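Local coordinates for protein fatty acid synthase 1, isoform A (Drosophila melanogaster, PDB 6FN6) that probably carries out NADPH-dependent synthesis of long-chain saturated fatty acids from acetyl-CoA and malonyl-CoA, this chain being its dehydratase-enoylreductase-ketoreductase modifying region, at residues R798-N803 with K827-H832; L807-F812 with H832-D837. All blocks are in the same frame, centred on the assembly; numbering follows the deposited sequence.

Interaction 1 (R798-N803 with K827-H832); sequences RCLGLN and KNTSFH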
loop_
_atom_site.group_PDB
_atom_site.type_symbol
_atom_site.label_atom_id
_atom_site.label_comp_id
_atom_site.label_asym_id
_atom_site.label_seq_id
_atom_site.Cartn_x
_atom_site.Cartn_y
_atom_site.Cartn_z
ATOM N N ARG A 798 -6.466 7.994 5.820
ATOM C CA ARG A 798 -6.036 8.903 6.873
ATOM C C ARG A 798 -7.177 9.228 7.837
ATOM O O ARG A 798 -6.942 9.733 8.933
ATOM C CB ARG A 798 -5.473 10.192 6.270
ATOM C CG ARG A 798 -4.243 9.987 5.397
ATOM C CD ARG A 798 -3.745 11.299 4.811
ATOM N NE ARG A 798 -3.098 11.118 3.509
ATOM C CZ ARG A 798 -3.563 11.588 2.352
ATOM N NH1 ARG A 798 -4.688 12.293 2.297
ATOM N NH2 ARG A 798 -2.886 11.360 1.236
ATOM N N CYS A 799 -8.413 8.953 7.424
ATOM C CA CYS A 799 -9.572 9.180 8.285
ATOM C C CYS A 799 -9.798 8.032 9.267
ATOM O O CYS A 799 -10.603 8.147 10.193
ATOM C CB CYS A 799 -10.837 9.377 7.445
ATOM S SG CYS A 799 -10.911 10.945 6.562
ATOM N N LEU A 800 -9.093 6.926 9.061
ATOM C CA LEU A 800 -9.286 5.745 9.890
ATOM C C LEU A 800 -8.596 5.877 11.246
ATOM O O LEU A 800 -7.395 6.148 11.326
ATOM C CB LEU A 800 -8.776 4.502 9.166
ATOM C CG LEU A 800 -9.323 3.161 9.663
ATOM C CD1 LEU A 800 -10.833 3.088 9.517
ATOM C CD2 LEU A 800 -8.668 2.011 8.926
ATOM N N GLY A 801 -9.372 5.690 12.308
ATOM C CA GLY A 801 -8.864 5.773 13.665
ATOM C C GLY A 801 -8.453 4.418 14.211
ATOM O O GLY A 801 -8.547 3.407 13.514
ATOM N N LEU A 802 -7.991 4.402 15.457
ATOM C CA LEU A 802 -7.521 3.177 16.098
ATOM C C LEU A 802 -8.550 2.053 16.000
ATOM O O LEU A 802 -9.750 2.277 16.152
ATOM C CB LEU A 802 -7.181 3.446 17.566
ATOM C CG LEU A 802 -5.996 4.387 17.808
ATOM C CD1 LEU A 802 -5.946 4.853 19.258
ATOM C CD2 LEU A 802 -4.685 3.714 17.416
ATOM N N ASN A 803 -8.061 0.845 15.735
ATOM C CA ASN A 803 -8.910 -0.335 15.584
ATOM C C ASN A 803 -9.887 -0.210 14.419
ATOM O O ASN A 803 -10.842 -0.979 14.325
ATOM C CB ASN A 803 -9.684 -0.599 16.876
ATOM C CG ASN A 803 -8.773 -0.790 18.069
ATOM O OD1 ASN A 803 -7.682 -1.344 17.946
ATOM N ND2 ASN A 803 -9.213 -0.321 19.231
ATOM N N LYS A 827 -2.191 0.813 13.450
ATOM C CA LYS A 827 -3.311 1.221 14.294
ATOM C C LYS A 827 -4.246 0.054 14.624
ATOM O O LYS A 827 -5.384 0.263 15.041
ATOM C CB LYS A 827 -4.105 2.343 13.620
ATOM C CG LYS A 827 -3.275 3.561 13.245
ATOM C CD LYS A 827 -4.144 4.653 12.640
ATOM C CE LYS A 827 -3.317 5.843 12.176
ATOM N NZ LYS A 827 -4.167 6.912 11.580
ATOM N N ASN A 828 -3.763 -1.170 14.430
ATOM C CA ASN A 828 -4.554 -2.362 14.723
ATOM C C ASN A 828 -5.786 -2.399 13.828
ATOM O O ASN A 828 -6.872 -2.784 14.265
ATOM C CB ASN A 828 -4.976 -2.387 16.191
ATOM C CG ASN A 828 -5.328 -3.781 16.676
ATOM O OD1 ASN A 828 -4.666 -4.758 16.330
ATOM N ND2 ASN A 828 -6.397 -3.882 17.457
ATOM N N THR A 829 -5.608 -2.009 12.570
ATOM C CA THR A 829 -6.727 -1.868 11.648
ATOM C C THR A 829 -6.889 -3.087 10.749
ATOM O O THR A 829 -6.073 -4.009 10.775
ATOM C CB THR A 829 -6.555 -0.620 10.762
ATOM O OG1 THR A 829 -5.237 -0.603 10.202
ATOM C CG2 THR A 829 -6.779 0.640 11.569
ATOM N N SER A 830 -7.963 -3.083 9.966
ATOM C CA SER A 830 -8.212 -4.130 8.986
ATOM C C SER A 830 -8.611 -3.510 7.657
ATOM O O SER A 830 -9.366 -2.539 7.619
ATOM C CB SER A 830 -9.306 -5.081 9.472
ATOM O OG SER A 830 -9.101 -5.442 10.825
ATOM N N PHE A 831 -8.099 -4.070 6.568
ATOM C CA PHE A 831 -8.534 -3.670 5.238
ATOM C C PHE A 831 -9.321 -4.819 4.616
ATOM O O PHE A 831 -8.834 -5.947 4.554
ATOM C CB PHE A 831 -7.341 -3.291 4.362
ATOM C CG PHE A 831 -7.714 -2.485 3.151
ATOM C CD1 PHE A 831 -8.272 -3.093 2.038
ATOM C CD2 PHE A 831 -7.511 -1.115 3.129
ATOM C CE1 PHE A 831 -8.619 -2.351 0.930
ATOM C CE2 PHE A 831 -7.854 -0.369 2.021
ATOM C CZ PHE A 831 -8.412 -0.988 0.922
ATOM N N HIS A 832 -10.541 -4.530 4.174
ATOM C CA HIS A 832 -11.423 -5.557 3.625
ATOM C C HIS A 832 -11.770 -5.319 2.164
ATOM O O HIS A 832 -12.457 -4.353 1.829
ATOM C CB HIS A 832 -12.715 -5.630 4.434
ATOM C CG HIS A 832 -12.534 -6.200 5.804
ATOM N ND1 HIS A 832 -12.590 -7.553 6.061
ATOM C CD2 HIS A 832 -12.288 -5.600 6.993
ATOM C CE1 HIS A 832 -12.395 -7.761 7.351
ATOM N NE2 HIS A 832 -12.208 -6.592 7.939
#
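The side-chain amides of Asn803 and Asn828 meet with their planes turned 78° apart, and Asn828 ND2 donates to Asn803 OD1 over 2.9 Å. The accepting oxygen lies in the amide plane of Asn828, while the donor is tilted 34° from the carbonyl plane of Asn803, so one group is approached flat and the other obliquely. The Asn828 amide is also gripped from the second subunit, where Tyr697 OH bonds its ND2 and the backbone N of Leu835 bonds its OD1; these bonds are consistent with the modelled orientation of the amide. Beside this pair, Asn803 N donates to Lys827 O over 2.8 Å, pinning the corner at which the chain turns from strand 800-801 into strand 804-808. Lys827 runs out fully extended beyond CG, crossing Leu802 at about a right angle, and its NZ makes a weak hydrogen bond of 3.3 Å to Leu800 O. Leu800 and Thr829 meet tip to tip, CD2 against CG2 at 3.5 Å, while Thr829 OG1 hydrogen-bonds Val824 O. The contact thus ties strand 800-801 and its corner to the loop entering edge strand 830-833 of the parallel Rossmann-type sheet in the zinc-binding-dehydrogenase family unit, at the subunit interface. Around it, Gly801 bonds through its backbone to Val781 of strand 781-786, and Ser830 to Gly804 and Phe806.

Interaction 2 (L807-F812 with H832-D837); sequences LEIGKF and HGILLD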
loop_
_atom_site.group_PDB
_atom_site.type_symbol
_atom_site.label_atom_id
_atom_site.label_comp_id
_atom_site.label_asym_id
_atom_site.label_seq_id
_atom_site.Cartn_x
_atom_site.Cartn_y
_atom_site.Cartn_z
ATOM N N LEU A 807 -13.476 -0.703 4.504
ATOM C CA LEU A 807 -14.349 -1.551 3.702
ATOM C C LEU A 807 -14.391 -1.056 2.263
ATOM O O LEU A 807 -15.117 -0.112 1.947
ATOM C CB LEU A 807 -15.756 -1.571 4.298
ATOM C CG LEU A 807 -15.818 -1.857 5.800
ATOM C CD1 LEU A 807 -17.224 -1.644 6.332
ATOM C CD2 LEU A 807 -15.339 -3.268 6.094
ATOM N N GLU A 808 -13.608 -1.689 1.395
ATOM C CA GLU A 808 -13.519 -1.255 0.006
ATOM C C GLU A 808 -14.570 -1.959 -0.846
ATOM O O GLU A 808 -14.649 -3.187 -0.864
ATOM C CB GLU A 808 -12.119 -1.523 -0.554
ATOM C CG GLU A 808 -11.900 -0.983 -1.958
ATOM C CD GLU A 808 -12.114 0.516 -2.049
ATOM O OE1 GLU A 808 -11.620 1.243 -1.163
ATOM O OE2 GLU A 808 -12.780 0.969 -3.003
ATOM N N ILE A 809 -15.378 -1.170 -1.546
ATOM C CA ILE A 809 -16.373 -1.715 -2.463
ATOM C C ILE A 809 -16.171 -1.149 -3.868
ATOM O O ILE A 809 -16.986 -1.382 -4.759
ATOM C CB ILE A 809 -17.801 -1.447 -1.954
ATOM C CG1 ILE A 809 -18.028 0.052 -1.742
ATOM C CG2 ILE A 809 -18.044 -2.216 -0.664
ATOM C CD1 ILE A 809 -19.473 0.418 -1.480
ATOM N N GLY A 810 -15.083 -0.404 -4.053
ATOM C CA GLY A 810 -14.685 0.081 -5.362
ATOM C C GLY A 810 -13.825 -0.958 -6.054
ATOM O O GLY A 810 -13.574 -2.020 -5.484
ATOM N N LYS A 811 -13.384 -0.674 -7.278
ATOM C CA LYS A 811 -12.636 -1.661 -8.052
ATOM C C LYS A 811 -11.371 -1.102 -8.698
ATOM O O LYS A 811 -10.472 -1.864 -9.055
ATOM C CB LYS A 811 -13.534 -2.256 -9.139
ATOM C CG LYS A 811 -14.753 -2.999 -8.603
ATOM C CD LYS A 811 -14.358 -4.218 -7.784
ATOM C CE LYS A 811 -15.579 -4.937 -7.239
ATOM N NZ LYS A 811 -16.380 -5.569 -8.319
ATOM N N PHE A 812 -11.288 0.217 -8.838
ATOM C CA PHE A 812 -10.170 0.825 -9.552
ATOM C C PHE A 812 -8.816 0.449 -8.961
ATOM O O PHE A 812 -8.020 -0.238 -9.602
ATOM C CB PHE A 812 -10.298 2.347 -9.569
ATOM C CG PHE A 812 -9.198 3.029 -10.327
ATOM C CD1 PHE A 812 -9.259 3.147 -11.705
ATOM C CD2 PHE A 812 -8.095 3.542 -9.664
ATOM C CE1 PHE A 812 -8.246 3.769 -12.408
ATOM C CE2 PHE A 812 -7.079 4.167 -10.362
ATOM C CZ PHE A 812 -7.156 4.279 -11.737
ATOM N N HIS A 832 -10.541 -4.530 4.174
ATOM C CA HIS A 832 -11.423 -5.557 3.625
ATOM C C HIS A 832 -11.770 -5.319 2.164
ATOM O O HIS A 832 -12.457 -4.353 1.829
ATOM C CB HIS A 832 -12.715 -5.630 4.434
ATOM C CG HIS A 832 -12.534 -6.200 5.804
ATOM N ND1 HIS A 832 -12.590 -7.553 6.061
ATOM C CD2 HIS A 832 -12.288 -5.600 6.993
ATOM C CE1 HIS A 832 -12.395 -7.761 7.351
ATOM N NE2 HIS A 832 -12.208 -6.592 7.939
ATOM N N GLY A 833 -11.302 -6.211 1.299
ATOM C CA GLY A 833 -11.776 -6.255 -0.071
ATOM C C GLY A 833 -13.130 -6.935 -0.093
ATOM O O GLY A 833 -13.249 -8.101 0.281
ATOM N N ILE A 834 -14.153 -6.208 -0.528
ATOM C CA ILE A 834 -15.521 -6.707 -0.461
ATOM C C ILE A 834 -16.115 -6.859 -1.854
ATOM O O ILE A 834 -16.431 -5.874 -2.522
ATOM C CB ILE A 834 -16.390 -5.790 0.414
ATOM C CG1 ILE A 834 -15.890 -5.824 1.859
ATOM C CG2 ILE A 834 -17.860 -6.201 0.350
ATOM C CD1 ILE A 834 -16.277 -4.618 2.661
ATOM N N LEU A 835 -16.252 -8.109 -2.283
ATOM C CA LEU A 835 -16.870 -8.425 -3.559
ATOM C C LEU A 835 -18.140 -9.231 -3.334
ATOM O O LEU A 835 -18.081 -10.407 -2.977
ATOM C CB LEU A 835 -15.910 -9.216 -4.448
ATOM C CG LEU A 835 -14.684 -8.507 -5.029
ATOM C CD1 LEU A 835 -13.664 -8.123 -3.957
ATOM C CD2 LEU A 835 -14.042 -9.386 -6.088
ATOM N N LEU A 836 -19.287 -8.602 -3.562
ATOM C CA LEU A 836 -20.563 -9.286 -3.412
ATOM C C LEU A 836 -20.641 -10.502 -4.325
ATOM O O LEU A 836 -21.223 -11.521 -3.960
ATOM C CB LEU A 836 -21.722 -8.335 -3.709
ATOM C CG LEU A 836 -23.126 -8.949 -3.661
ATOM C CD1 LEU A 836 -23.367 -9.708 -2.364
ATOM C CD2 LEU A 836 -24.178 -7.872 -3.845
ATOM N N ASP A 837 -20.041 -10.392 -5.510
ATOM C CA ASP A 837 -20.030 -11.492 -6.467
ATOM C C ASP A 837 -19.502 -12.771 -5.823
ATOM O O ASP A 837 -20.042 -13.854 -6.040
ATOM C CB ASP A 837 -19.180 -11.133 -7.691
ATOM C CG ASP A 837 -19.784 -10.009 -8.513
ATOM O OD1 ASP A 837 -21.013 -9.802 -8.431
ATOM O OD2 ASP A 837 -19.030 -9.339 -9.250
#
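Glu808 N donates to His832 O over 2.9 Å, and two residues further along, Ile834 N donates to Glu808 O over 3.1 Å, the usual parallel pattern in which Glu808 bonds either side of Gly833. The two bonds set strands 804-808 and 830-833 in parallel register at one side of the six-stranded parallel sheet, the Rossmann-type nucleotide-binding core of a zinc-binding-dehydrogenase family unit, here consistent with the enoylreductase. Ile834, just past strand 830-833, adds apolar packing to its backbone bond: with CG1 swung beside its backbone N (chi1 -65°), it carries CD1 to within 3.5 Å of Leu807 CB, while its CB and CG2 run alongside Ile809 CG2, both at 4.1 Å. Tyr697 and Ala698 of helix 689-702 also touch this side chain. With CG1, CG2 and CD1 gone, an alanine in place of Ile834 would probably open a gap beside Leu807 CB, thin the packing on helix 689-702 and leave Ile809 CG2 with less apolar cover. Leu807 lies side by side with His832, its CD2 3.9 Å from His832 CB, and the ring's ND1 bonds to Arg702. On the other face of the sheet, the bent chain of Glu808 brings OE2 back to Gly810 N at 2.9 Å, and OE1 bonds Asn786 ND2, so both carboxylate oxygens are held. Beyond the strands, Lys811, the N-cap of helix 812-816, brings CE to 4.3 Å from Leu835 CG.

In the fold
Both interactions fasten strand 830-833 to what precedes it, interaction 1 at the entrance and interaction 2 at the exit, and they share His832. Between them Phe831 packs on Glu808, joining the two sites. Interaction 2 is the more buried: regular parallel pairing backed by Leu807 and Ile834 against helix 689-702. Interaction 1, only partly buried, relies on a turn, an amide pair and a lysine, with a small apolar contact between Leu800 and Thr829. Each also reaches the second subunit, where Ser830 to His832 pair antiparallel with a strand of the other copy, continuing the sheet across the dimer; residues of interaction 1 there meet those of the partner's interaction 2.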